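PDB 3W21: prolyl 4-hydroxylase alpha subunit Fe(2+) 2OG dioxygenase domain-containing protein from Burkholderia ambifaria, which is uncharacterised but is probably an iron- and 2-oxoglutarate-dependent dioxygenase, here binding zinc in the metal site together with 2-oxoglutarate. Local coordinates for residues A[5-10]-A[36-41]; A[179-184]-A[238-243]; A[183-188]-A[254-259]; A[157-162]-A[172-177]. One frame throughout, in Å; residues are numbered along the deposited sequence.

Interaction 1 of 4, residues A[5-10]-A[36-41]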
# COMPACT_ATOMS: atom_id res chain seq x y z
N TYR A 5 -9.21 -19.40 -30.79
CA TYR A 5 -8.38 -18.58 -31.64
C TYR A 5 -7.24 -19.38 -32.26
O TYR A 5 -6.77 -20.34 -31.64
CB TYR A 5 -7.75 -17.47 -30.79
CG TYR A 5 -8.71 -16.69 -29.93
CD1 TYR A 5 -9.00 -17.11 -28.62
CD2 TYR A 5 -9.33 -15.55 -30.42
CE1 TYR A 5 -9.86 -16.39 -27.81
CE2 TYR A 5 -10.20 -14.84 -29.62
CZ TYR A 5 -10.46 -15.28 -28.32
OH TYR A 5 -11.30 -14.55 -27.52
N PRO A 6 -6.76 -18.98 -33.46
CA PRO A 6 -5.56 -19.63 -33.96
C PRO A 6 -4.39 -19.44 -32.97
O PRO A 6 -4.15 -18.31 -32.49
CB PRO A 6 -5.26 -18.90 -35.27
CG PRO A 6 -6.52 -18.15 -35.66
CD PRO A 6 -7.39 -18.04 -34.44
N ALA A 7 -3.64 -20.51 -32.74
CA ALA A 7 -2.57 -20.55 -31.76
C ALA A 7 -1.36 -21.29 -32.32
O ALA A 7 -1.51 -22.33 -33.04
CB ALA A 7 -3.07 -21.24 -30.50
N GLN A 8 -0.18 -20.76 -32.04
CA GLN A 8 1.09 -21.46 -32.28
C GLN A 8 1.64 -21.84 -30.91
O GLN A 8 1.86 -21.01 -30.04
CB GLN A 8 2.12 -20.59 -33.03
CG GLN A 8 1.71 -20.21 -34.46
CD GLN A 8 1.45 -21.44 -35.40
OE1 GLN A 8 2.22 -22.40 -35.42
NE2 GLN A 8 0.39 -21.36 -36.22
N LEU A 9 1.88 -23.12 -30.71
CA LEU A 9 2.43 -23.57 -29.44
C LEU A 9 3.90 -23.95 -29.65
O LEU A 9 4.18 -24.82 -30.50
CB LEU A 9 1.56 -24.73 -28.95
CG LEU A 9 1.69 -25.31 -27.58
CD1 LEU A 9 0.32 -25.82 -27.11
CD2 LEU A 9 2.73 -26.42 -27.53
N MSE A 10 4.81 -23.33 -28.88
CA MSE A 10 6.25 -23.50 -29.02
C MSE A 10 6.79 -24.22 -27.81
O MSE A 10 6.50 -23.87 -26.64
CB MSE A 10 7.01 -22.17 -29.15
CG MSE A 10 7.08 -21.51 -30.53
SE MSE A 10 5.41 -20.53 -30.84
CE MSE A 10 4.97 -19.71 -29.14
N ASP A 36 6.20 -23.80 -23.83
CA ASP A 36 7.05 -22.78 -23.21
C ASP A 36 6.49 -21.40 -23.52
O ASP A 36 6.60 -20.52 -22.71
CB ASP A 36 8.50 -22.94 -23.63
CG ASP A 36 9.05 -24.31 -23.24
OD1 ASP A 36 9.12 -24.56 -22.01
OD2 ASP A 36 9.37 -25.14 -24.15
N ALA A 37 5.85 -21.26 -24.66
CA ALA A 37 5.25 -20.03 -25.10
C ALA A 37 4.11 -20.36 -26.07
O ALA A 37 4.21 -21.36 -26.82
CB ALA A 37 6.28 -19.17 -25.80
N ILE A 38 3.04 -19.59 -26.03
CA ILE A 38 1.94 -19.76 -27.04
C ILE A 38 1.56 -18.39 -27.62
O ILE A 38 1.42 -17.45 -26.87
CB ILE A 38 0.71 -20.39 -26.41
CG1 ILE A 38 1.08 -21.78 -25.87
CG2 ILE A 38 -0.46 -20.48 -27.43
CD1 ILE A 38 -0.08 -22.46 -25.18
N VAL A 39 1.47 -18.29 -28.94
CA VAL A 39 1.13 -17.01 -29.60
C VAL A 39 -0.21 -17.22 -30.30
O VAL A 39 -0.35 -18.16 -31.08
CB VAL A 39 2.27 -16.57 -30.58
CG1 VAL A 39 1.92 -15.28 -31.36
CG2 VAL A 39 3.51 -16.30 -29.78
N MSE A 40 -1.20 -16.39 -29.96
CA MSE A 40 -2.60 -16.58 -30.40
C MSE A 40 -3.07 -15.32 -31.10
O MSE A 40 -2.75 -14.18 -30.65
CB MSE A 40 -3.47 -16.79 -29.15
CG MSE A 40 -3.00 -17.88 -28.17
SE MSE A 40 -4.25 -18.03 -26.63
CE MSE A 40 -5.83 -18.77 -27.59
N ASP A 41 -3.86 -15.48 -32.15
CA ASP A 41 -4.37 -14.36 -32.89
C ASP A 41 -5.70 -13.91 -32.32
O ASP A 41 -6.73 -14.53 -32.56
CB ASP A 41 -4.58 -14.80 -34.33
CG ASP A 41 -3.30 -15.11 -35.04
OD1 ASP A 41 -2.22 -14.97 -34.44
OD2 ASP A 41 -3.38 -15.51 -36.21
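Ile38 and Leu9 face each other as a non-hydrogen-bonded pair between strand 37-41 and segment 5-10, antiparallel strands whose axes approach to 4.6 Å with their directions 161° apart. Traced outward, Ile38 first brings CB to 3.9 Å from Gln8 O. There the side chain divides. Its CG2 methyl lies 3.5 Å from that same Gln8 O and also meets the methyl of Ala7, while CG1, anti to the carbonyl carbon (chi1 -61°), runs along the flank of Leu9 past CG. The chain stays extended, and its tip CD1 stops 3.9 Å from Leu9 CD1; the two side chains thus lie side by side and point the same way. On this face Ala7 CB also packs on CG of selenomethionine Met40, whose CE turns back to 3.7 Å from Tyr5 CD1. Helix 23-31 packs against Ile38 and Met40 here.

The backbone evidence for the register is clear: Gln8 N bonds Val39 O at 2.8 Å, and Val39 N returns the bond to Gln8 O. At the far end Met10 O accepts from Asp36 N at 2.8 Å and, weakly, from Ala37 N at 3.3 Å. Two residues facing one define a classic beta bulge, which here closes an antiparallel pair in the large sheet, consistent with the double-stranded beta-helix fold of 2-oxoglutarate dioxygenases.

Interaction 2 of 4, residues A[179-184]-A[238-243]; sequences GGFLTI and TLFQSK. With AKG (2-oxoglutaric acid), chain D.
The 2-oxoglutarate pocket has part of its wall here, where Phe181 of strand 178-183 and Thr238 and Phe240 of strand 236-241 stand on one face of an antiparallel pair. The Phe181 ring is a partition. Over one face lies the ligand chain, with Phe181 CD2 3.3 Å from AKG C4; over the opposite face Thr238 CB makes a CH-pi contact, 3.9 Å from the centroid of the Phe181 ring and 19° off its normal. At the ring's edge, near its plane, sits Phe240 CE1, 3.9 Å from Phe181 CE2. Both phenylalanines hold CG between the backbone N and the carbonyl carbon (chi1 68° and 67°), the crowded position, which leans the Phe240 ring toward the neighbouring strand, over Gly179. Gly179 CA consequently lies 4.2 Å from the centroid of the Phe240 ring, an off-centre CH-pi contact. The outer edge of that ring points to the ligand, CZ being 3.7 Å from AKG O2, and the ring also stacks edge-to-face with zinc ligand His246.

Behind the face, Leu239 CD2 packs at 3.6 Å on Gly180 CA. Backbone pairs Gly179 with Phe240 and Phe181 with Thr238 each exchange two hydrogen bonds. A water donates to Phe181 O at 2.7 Å and accepts from the hydroxyls of Thr183 and Thr238, joining the strands beyond the last pair. An antiparallel barrel wall that presents side chains to the co-substrate is characteristic of the 2-oxoglutarate dioxygenase core.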
# COMPACT_ATOMS: atom_id res chain seq x y z
N GLY A 179 3.67 -14.84 -18.20
CA GLY A 179 3.46 -13.48 -18.67
C GLY A 179 2.50 -13.56 -19.85
O GLY A 179 2.56 -14.56 -20.64
N GLY A 180 1.61 -12.54 -19.98
CA GLY A 180 0.71 -12.52 -21.15
C GLY A 180 0.74 -11.06 -21.62
O GLY A 180 0.50 -10.11 -20.82
N PHE A 181 1.03 -10.89 -22.91
CA PHE A 181 0.97 -9.56 -23.47
C PHE A 181 0.37 -9.58 -24.87
O PHE A 181 0.71 -10.41 -25.69
CB PHE A 181 2.32 -8.81 -23.40
CG PHE A 181 3.43 -9.36 -24.30
CD1 PHE A 181 3.61 -8.90 -25.62
CD2 PHE A 181 4.30 -10.36 -23.83
CE1 PHE A 181 4.66 -9.38 -26.43
CE2 PHE A 181 5.35 -10.88 -24.67
CZ PHE A 181 5.56 -10.37 -25.95
N LEU A 182 -0.51 -8.60 -25.11
CA LEU A 182 -1.15 -8.40 -26.39
C LEU A 182 -0.40 -7.29 -27.07
O LEU A 182 -0.22 -6.22 -26.49
CB LEU A 182 -2.59 -7.93 -26.11
CG LEU A 182 -3.41 -7.49 -27.30
CD1 LEU A 182 -3.34 -8.57 -28.37
CD2 LEU A 182 -4.85 -7.15 -26.81
N THR A 183 0.05 -7.52 -28.30
CA THR A 183 0.72 -6.47 -29.07
C THR A 183 -0.34 -5.62 -29.79
O THR A 183 -1.26 -6.17 -30.43
CB THR A 183 1.75 -7.06 -30.09
OG1 THR A 183 2.84 -7.70 -29.36
CG2 THR A 183 2.37 -5.96 -30.88
N ILE A 184 -0.20 -4.30 -29.66
CA ILE A 184 -1.13 -3.38 -30.27
C ILE A 184 -0.52 -2.68 -31.48
O ILE A 184 -1.20 -2.54 -32.47
CB ILE A 184 -1.63 -2.27 -29.28
CG1 ILE A 184 -2.51 -2.88 -28.18
CG2 ILE A 184 -2.44 -1.20 -30.04
CD1 ILE A 184 -3.64 -3.77 -28.65
N THR A 238 0.82 -13.04 -26.63
CA THR A 238 1.86 -13.96 -26.36
C THR A 238 1.80 -14.35 -24.85
O THR A 238 1.88 -13.49 -23.94
CB THR A 238 3.18 -13.28 -26.64
OG1 THR A 238 3.17 -12.88 -28.00
CG2 THR A 238 4.40 -14.24 -26.36
N LEU A 239 1.68 -15.64 -24.62
CA LEU A 239 1.60 -16.23 -23.28
C LEU A 239 2.89 -17.08 -23.12
O LEU A 239 3.27 -17.85 -24.03
CB LEU A 239 0.37 -17.14 -23.22
CG LEU A 239 -0.95 -16.39 -23.40
CD1 LEU A 239 -2.05 -17.44 -23.50
CD2 LEU A 239 -1.11 -15.48 -22.17
N PHE A 240 3.57 -16.96 -21.99
CA PHE A 240 4.83 -17.67 -21.82
C PHE A 240 5.19 -17.85 -20.36
O PHE A 240 4.66 -17.13 -19.50
CB PHE A 240 5.97 -16.91 -22.54
CG PHE A 240 6.29 -15.55 -21.92
CD1 PHE A 240 5.50 -14.45 -22.18
CD2 PHE A 240 7.44 -15.40 -21.11
CE1 PHE A 240 5.78 -13.20 -21.62
CE2 PHE A 240 7.70 -14.16 -20.55
CZ PHE A 240 6.90 -13.07 -20.82
N GLN A 241 6.11 -18.79 -20.08
CA GLN A 241 6.53 -19.10 -18.71
C GLN A 241 7.62 -18.04 -18.40
O GLN A 241 8.73 -18.04 -19.01
CB GLN A 241 7.12 -20.50 -18.66
CG GLN A 241 6.04 -21.56 -18.90
CD GLN A 241 6.41 -22.97 -18.41
OE1 GLN A 241 6.08 -23.98 -19.07
NE2 GLN A 241 7.15 -23.04 -17.32
N SER A 242 7.28 -17.09 -17.54
CA SER A 242 8.12 -15.87 -17.36
C SER A 242 9.37 -16.13 -16.49
O SER A 242 10.25 -15.25 -16.39
CB SER A 242 7.27 -14.73 -16.77
OG SER A 242 6.84 -15.13 -15.44
N LYS A 243 9.48 -17.30 -15.88
CA LYS A 243 10.73 -17.67 -15.18
C LYS A 243 11.92 -17.98 -16.15
O LYS A 243 13.06 -17.90 -15.74
CB LYS A 243 10.48 -18.83 -14.23
CG LYS A 243 9.81 -18.32 -12.94
CD LYS A 243 9.60 -19.49 -11.95
CE LYS A 243 10.87 -20.13 -11.49
NZ LYS A 243 11.94 -19.19 -11.05
C1 AKG D . 6.97 -9.33 -19.93
O1 AKG D . 7.45 -9.67 -18.82
O2 AKG D . 5.80 -9.61 -20.29
C2 AKG D . 7.88 -8.59 -20.84
O5 AKG D . 9.08 -8.84 -20.87
C3 AKG D . 7.34 -7.50 -21.73
C4 AKG D . 6.57 -8.10 -22.91
C5 AKG D . 6.09 -6.95 -23.78
O3 AKG D . 6.52 -6.94 -24.95
O4 AKG D . 5.32 -6.06 -23.31
O HOH W 1 1.92 -10.35 -28.07

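Interaction 3 of 4, residues A[183-188]-A[254-259]; sequences TIQGAD and TRRTMG. With AKG (2-oxoglutaric acid), chain D.
A classic beta bulge, with Ile184 and Gln185 both facing Arg256, joins the corner after strand 178-183 to the start of strand 255-265, which also carries Arg255 and Thr257 of the 2-oxoglutarate carboxylate site. Arg256 O accepts from Ile184 N at 2.8 Å and from Gln185 N at 3.2 Å, both reaching it from the same side of its carbonyl plane. Arg256 N gives a bond back to Gln185 O at 2.7 Å. The register slips by one residue between the Thr183-Thr257 and Gln185-Arg256 pairs, as the bulge requires.

Outside the pocket, the CG2 methyl of Ile184 rests over one face of the Arg256 guanidinium, offset toward its rim and 3.7 Å from NH2. The other branch of Ile184 meets selenomethionine Met258, CG1 to CE at 3.7 Å. On the pocket side, Thr257 OG1 donates to AKG O4 at 2.8 Å. That hydroxyl sits between the backbone N and the carbonyl carbon (chi1 65°), leaving CG2 against one face of the Arg255 guanidinium, 3.8 Å from its plane. Arg255 runs straight to CG and CD, bends at chi3 (82°), and presents its guanidinium edge to AKG O3; NH1 makes a weak bond there, whereas the separation modelled for NH2 is doubtfully short.

Among its neighbours, strand 255-265 lies between strand 139-143, which supplies Arg141 and Tyr143 to the same ligand, and strand 178-183, while Trp52 of helix 48-53 packs on Ile184 and Met258 and makes a cation-pi contact with Arg256.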
# COMPACT_ATOMS: atom_id res chain seq x y z
N THR A 183 0.05 -7.52 -28.30
CA THR A 183 0.72 -6.47 -29.07
C THR A 183 -0.34 -5.62 -29.79
O THR A 183 -1.26 -6.17 -30.43
CB THR A 183 1.75 -7.06 -30.09
OG1 THR A 183 2.84 -7.70 -29.36
CG2 THR A 183 2.37 -5.96 -30.88
N ILE A 184 -0.20 -4.30 -29.66
CA ILE A 184 -1.13 -3.38 -30.27
C ILE A 184 -0.52 -2.68 -31.48
O ILE A 184 -1.20 -2.54 -32.47
CB ILE A 184 -1.63 -2.27 -29.28
CG1 ILE A 184 -2.51 -2.88 -28.18
CG2 ILE A 184 -2.44 -1.20 -30.04
CD1 ILE A 184 -3.64 -3.77 -28.65
N GLN A 185 0.75 -2.25 -31.37
CA GLN A 185 1.52 -1.64 -32.46
C GLN A 185 2.98 -2.12 -32.39
O GLN A 185 3.62 -2.11 -31.30
CB GLN A 185 1.42 -0.09 -32.39
CG GLN A 185 2.39 0.67 -33.32
CD GLN A 185 2.36 2.20 -33.22
OE1 GLN A 185 2.44 2.87 -34.25
NE2 GLN A 185 2.29 2.76 -32.01
N GLY A 186 3.48 -2.57 -33.53
CA GLY A 186 4.80 -3.20 -33.66
C GLY A 186 5.77 -2.18 -34.21
O GLY A 186 5.34 -1.25 -34.90
N ALA A 187 7.07 -2.30 -33.88
CA ALA A 187 8.08 -1.36 -34.44
C ALA A 187 8.29 -1.65 -35.92
O ALA A 187 8.02 -2.77 -36.39
CB ALA A 187 9.39 -1.44 -33.68
N ASP A 188 8.78 -0.66 -36.66
CA ASP A 188 9.13 -0.85 -38.09
C ASP A 188 10.10 -2.03 -38.29
O ASP A 188 9.95 -2.84 -39.23
CB ASP A 188 9.76 0.44 -38.66
CG ASP A 188 8.79 1.60 -38.68
OD1 ASP A 188 9.23 2.75 -38.47
OD2 ASP A 188 7.59 1.36 -38.92
N THR A 254 8.05 3.28 -32.51
CA THR A 254 7.22 3.04 -31.34
C THR A 254 6.50 1.70 -31.41
O THR A 254 5.91 1.39 -32.43
CB THR A 254 6.12 4.09 -31.10
OG1 THR A 254 6.63 5.39 -31.36
CG2 THR A 254 5.68 4.03 -29.61
N ARG A 255 6.55 0.98 -30.28
CA ARG A 255 5.90 -0.34 -30.10
C ARG A 255 4.98 -0.20 -28.90
O ARG A 255 5.35 0.40 -27.88
CB ARG A 255 6.96 -1.44 -29.87
CG ARG A 255 6.38 -2.87 -29.82
CD ARG A 255 7.38 -3.99 -29.50
NE ARG A 255 7.64 -4.12 -28.07
CZ ARG A 255 7.48 -5.21 -27.32
NH1 ARG A 255 7.09 -6.38 -27.85
NH2 ARG A 255 7.76 -5.14 -26.02
N ARG A 256 3.75 -0.71 -29.04
CA ARG A 256 2.78 -0.63 -27.95
C ARG A 256 2.25 -2.04 -27.60
O ARG A 256 1.91 -2.82 -28.49
CB ARG A 256 1.62 0.32 -28.34
CG ARG A 256 2.02 1.78 -28.33
CD ARG A 256 0.81 2.67 -28.50
NE ARG A 256 0.14 2.45 -29.78
CZ ARG A 256 -1.17 2.53 -29.92
NH1 ARG A 256 -1.93 2.80 -28.87
NH2 ARG A 256 -1.72 2.32 -31.11
N THR A 257 2.23 -2.34 -26.30
CA THR A 257 1.68 -3.60 -25.76
C THR A 257 0.90 -3.36 -24.47
O THR A 257 0.99 -2.28 -23.87
CB THR A 257 2.77 -4.65 -25.41
OG1 THR A 257 3.58 -4.15 -24.34
CG2 THR A 257 3.65 -5.02 -26.64
N MSE A 258 0.13 -4.37 -24.04
CA MSE A 258 -0.60 -4.32 -22.79
C MSE A 258 -0.24 -5.64 -22.15
O MSE A 258 -0.36 -6.64 -22.83
CB MSE A 258 -2.03 -4.58 -23.27
CG MSE A 258 -3.07 -3.72 -22.68
SE MSE A 258 -4.60 -4.09 -23.90
CE MSE A 258 -4.17 -2.51 -24.90
N GLY A 259 0.05 -5.69 -20.85
CA GLY A 259 0.51 -6.99 -20.30
C GLY A 259 0.05 -7.21 -18.88
O GLY A 259 -0.31 -6.29 -18.17
C1 AKG D . 6.97 -9.33 -19.93
O1 AKG D . 7.45 -9.67 -18.82
O2 AKG D . 5.80 -9.61 -20.29
C2 AKG D . 7.88 -8.59 -20.84
O5 AKG D . 9.08 -8.84 -20.87
C3 AKG D . 7.34 -7.50 -21.73
C4 AKG D . 6.57 -8.10 -22.91
C5 AKG D . 6.09 -6.95 -23.78
O3 AKG D . 6.52 -6.94 -24.95
O4 AKG D . 5.32 -6.06 -23.31

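Interaction 4 of 4, residues A[157-162]-A[172-177]; sequences DDVSYG and RSFPRQ. With ZN (zinc ion), chain C; AKG (2-oxoglutaric acid), chain D.
Two irregular segments, each containing a type I turn (Asp158 to Tyr161 and Phe174 to Gln177), pack together, with the CA atoms of Ser160 and Ser173 5.3 Å apart. The polar centre is the Asp158 carboxylate. Its CG is anti to the backbone N (chi1 173°), which carries OD2 to Ser173 OG, a donor across the contact whose modelled distance is too short to be taken literally. OD1 serves its own turn: Ser160 N meets it at 2.8 Å on the anti side, making an Asx turn, and Ser160 OG reaches it at 2.7 Å from above the carboxylate plane, 51° out of it. A water accepting from Phe174 N at 2.7 Å donates weakly to the same OD1. Beside this network Val159 CG1 packs 3.9 Å from Phe174 CD2.

The neighbouring Asp157 turns the other way, and its OD2 binds the zinc ion at 2.1 Å, with His155, His246 and AKG O1 (1.9 Å from the metal) as further ligands. Lys243 adds a salt bridge to Asp158. The two Ser160 donors and this lysine would probably stabilise the charged form of Asp158, and they probably restrain the chain just after a metal ligand.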
# COMPACT_ATOMS: atom_id res chain seq x y z
N ASP A 157 10.73 -13.03 -14.81
CA ASP A 157 9.78 -12.51 -13.86
C ASP A 157 9.31 -13.65 -12.94
O ASP A 157 8.86 -14.73 -13.46
CB ASP A 157 8.59 -11.92 -14.58
CG ASP A 157 8.98 -10.98 -15.73
OD1 ASP A 157 9.19 -9.82 -15.47
OD2 ASP A 157 8.92 -11.35 -16.91
N ASP A 158 9.40 -13.42 -11.62
CA ASP A 158 9.00 -14.43 -10.61
C ASP A 158 8.63 -13.55 -9.38
O ASP A 158 9.42 -12.71 -8.93
CB ASP A 158 10.17 -15.40 -10.34
CG ASP A 158 9.90 -16.37 -9.20
OD1 ASP A 158 9.20 -15.98 -8.21
OD2 ASP A 158 10.36 -17.55 -9.31
N VAL A 159 7.38 -13.65 -8.95
CA VAL A 159 6.82 -12.83 -7.87
C VAL A 159 7.70 -12.86 -6.60
O VAL A 159 7.66 -11.92 -5.79
CB VAL A 159 5.36 -13.29 -7.56
CG1 VAL A 159 5.38 -14.67 -6.87
CG2 VAL A 159 4.59 -12.28 -6.73
N SER A 160 8.46 -13.94 -6.43
CA SER A 160 9.38 -14.07 -5.29
C SER A 160 10.74 -13.36 -5.40
O SER A 160 11.40 -13.30 -4.41
CB SER A 160 9.58 -15.55 -4.87
OG SER A 160 10.42 -16.22 -5.77
N TYR A 161 11.09 -12.74 -6.55
CA TYR A 161 12.47 -12.32 -6.75
C TYR A 161 12.68 -10.89 -6.29
O TYR A 161 13.08 -10.06 -7.06
CB TYR A 161 12.85 -12.51 -8.23
CG TYR A 161 13.19 -13.97 -8.61
CD1 TYR A 161 12.91 -15.03 -7.74
CD2 TYR A 161 13.84 -14.25 -9.80
CE1 TYR A 161 13.23 -16.33 -8.09
CE2 TYR A 161 14.20 -15.56 -10.16
CZ TYR A 161 13.88 -16.60 -9.30
OH TYR A 161 14.20 -17.93 -9.64
N GLY A 162 12.38 -10.59 -5.03
CA GLY A 162 12.67 -9.29 -4.48
C GLY A 162 14.19 -9.21 -4.27
O GLY A 162 14.80 -10.17 -3.79
N ARG A 172 7.23 -17.22 -1.91
CA ARG A 172 6.93 -18.48 -2.66
C ARG A 172 7.06 -18.28 -4.16
O ARG A 172 6.45 -17.33 -4.67
CB ARG A 172 5.52 -19.01 -2.44
CG ARG A 172 5.47 -20.52 -2.77
CD ARG A 172 4.30 -21.17 -3.53
NE ARG A 172 3.00 -21.11 -2.89
CZ ARG A 172 1.95 -21.90 -3.15
NH1 ARG A 172 1.98 -22.92 -4.01
NH2 ARG A 172 0.85 -21.65 -2.49
N SER A 173 7.83 -19.15 -4.82
CA SER A 173 7.99 -19.13 -6.28
C SER A 173 6.92 -20.01 -6.90
O SER A 173 6.61 -21.06 -6.35
CB SER A 173 9.33 -19.65 -6.68
OG SER A 173 9.52 -19.50 -8.13
N PHE A 174 6.38 -19.58 -8.03
CA PHE A 174 5.42 -20.37 -8.83
C PHE A 174 6.12 -20.78 -10.15
O PHE A 174 6.37 -19.92 -10.99
CB PHE A 174 4.17 -19.53 -9.12
CG PHE A 174 3.36 -19.23 -7.89
CD1 PHE A 174 2.19 -19.96 -7.63
CD2 PHE A 174 3.77 -18.27 -6.97
CE1 PHE A 174 1.46 -19.72 -6.48
CE2 PHE A 174 3.04 -18.03 -5.80
CZ PHE A 174 1.88 -18.76 -5.56
N PRO A 175 6.43 -22.10 -10.33
CA PRO A 175 7.28 -22.42 -11.49
C PRO A 175 6.58 -22.21 -12.83
O PRO A 175 7.26 -21.99 -13.84
CB PRO A 175 7.67 -23.89 -11.27
CG PRO A 175 6.72 -24.42 -10.24
CD PRO A 175 6.30 -23.24 -9.39
N ARG A 176 5.24 -22.17 -12.82
CA ARG A 176 4.51 -21.96 -14.07
C ARG A 176 4.01 -20.49 -14.16
O ARG A 176 3.03 -20.18 -14.82
CB ARG A 176 3.40 -23.00 -14.25
CG ARG A 176 3.90 -24.46 -14.10
CD ARG A 176 5.11 -24.73 -15.08
NE ARG A 176 5.91 -25.80 -14.47
CZ ARG A 176 7.18 -25.99 -14.67
NH1 ARG A 176 7.78 -27.00 -14.04
NH2 ARG A 176 7.83 -25.22 -15.52
N GLN A 177 4.66 -19.58 -13.45
CA GLN A 177 4.15 -18.20 -13.53
C GLN A 177 4.14 -17.81 -15.02
O GLN A 177 5.13 -18.07 -15.74
CB GLN A 177 5.04 -17.28 -12.71
CG GLN A 177 4.69 -15.81 -12.95
CD GLN A 177 5.50 -14.83 -12.08
OE1 GLN A 177 5.80 -13.67 -12.52
NE2 GLN A 177 5.81 -15.24 -10.85
ZN ZN C . 9.30 -10.23 -18.64
C1 AKG D . 6.97 -9.33 -19.93
O1 AKG D . 7.45 -9.67 -18.82
O2 AKG D . 5.80 -9.61 -20.29
C2 AKG D . 7.88 -8.59 -20.84
O5 AKG D . 9.08 -8.84 -20.87
C3 AKG D . 7.34 -7.50 -21.73
C4 AKG D . 6.57 -8.10 -22.91
C5 AKG D . 6.09 -6.95 -23.78
O3 AKG D . 6.52 -6.94 -24.95
O4 AKG D . 5.32 -6.06 -23.31
O HOH W 2 6.76 -17.11 -9.15

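How the interactions relate
Interactions 1, 2 and 3 follow one another across the large sheet. Strand 37-41 meets strand 236-241 where Ile38 N lies 2.7 Å from Leu239 O, a probable hydrogen bond, and strand 178-183 meets strand 255-265 where Leu182 N lies 3.0 Å from Met258 O. Interactions 2 and 3 share Thr183 and Ile184, with centres about 13 Å apart. Interaction 4 joins interaction 2 from the metal side, with Ser242 O 2.8 Å from Asp157 N. Its centre is about 25 Å from that of interaction 3, yet both touch 2-oxoglutarate, at opposite ends of the molecule. Interaction 1 stays outside the site: the side chain of Val39 is about 11 Å from the ligand.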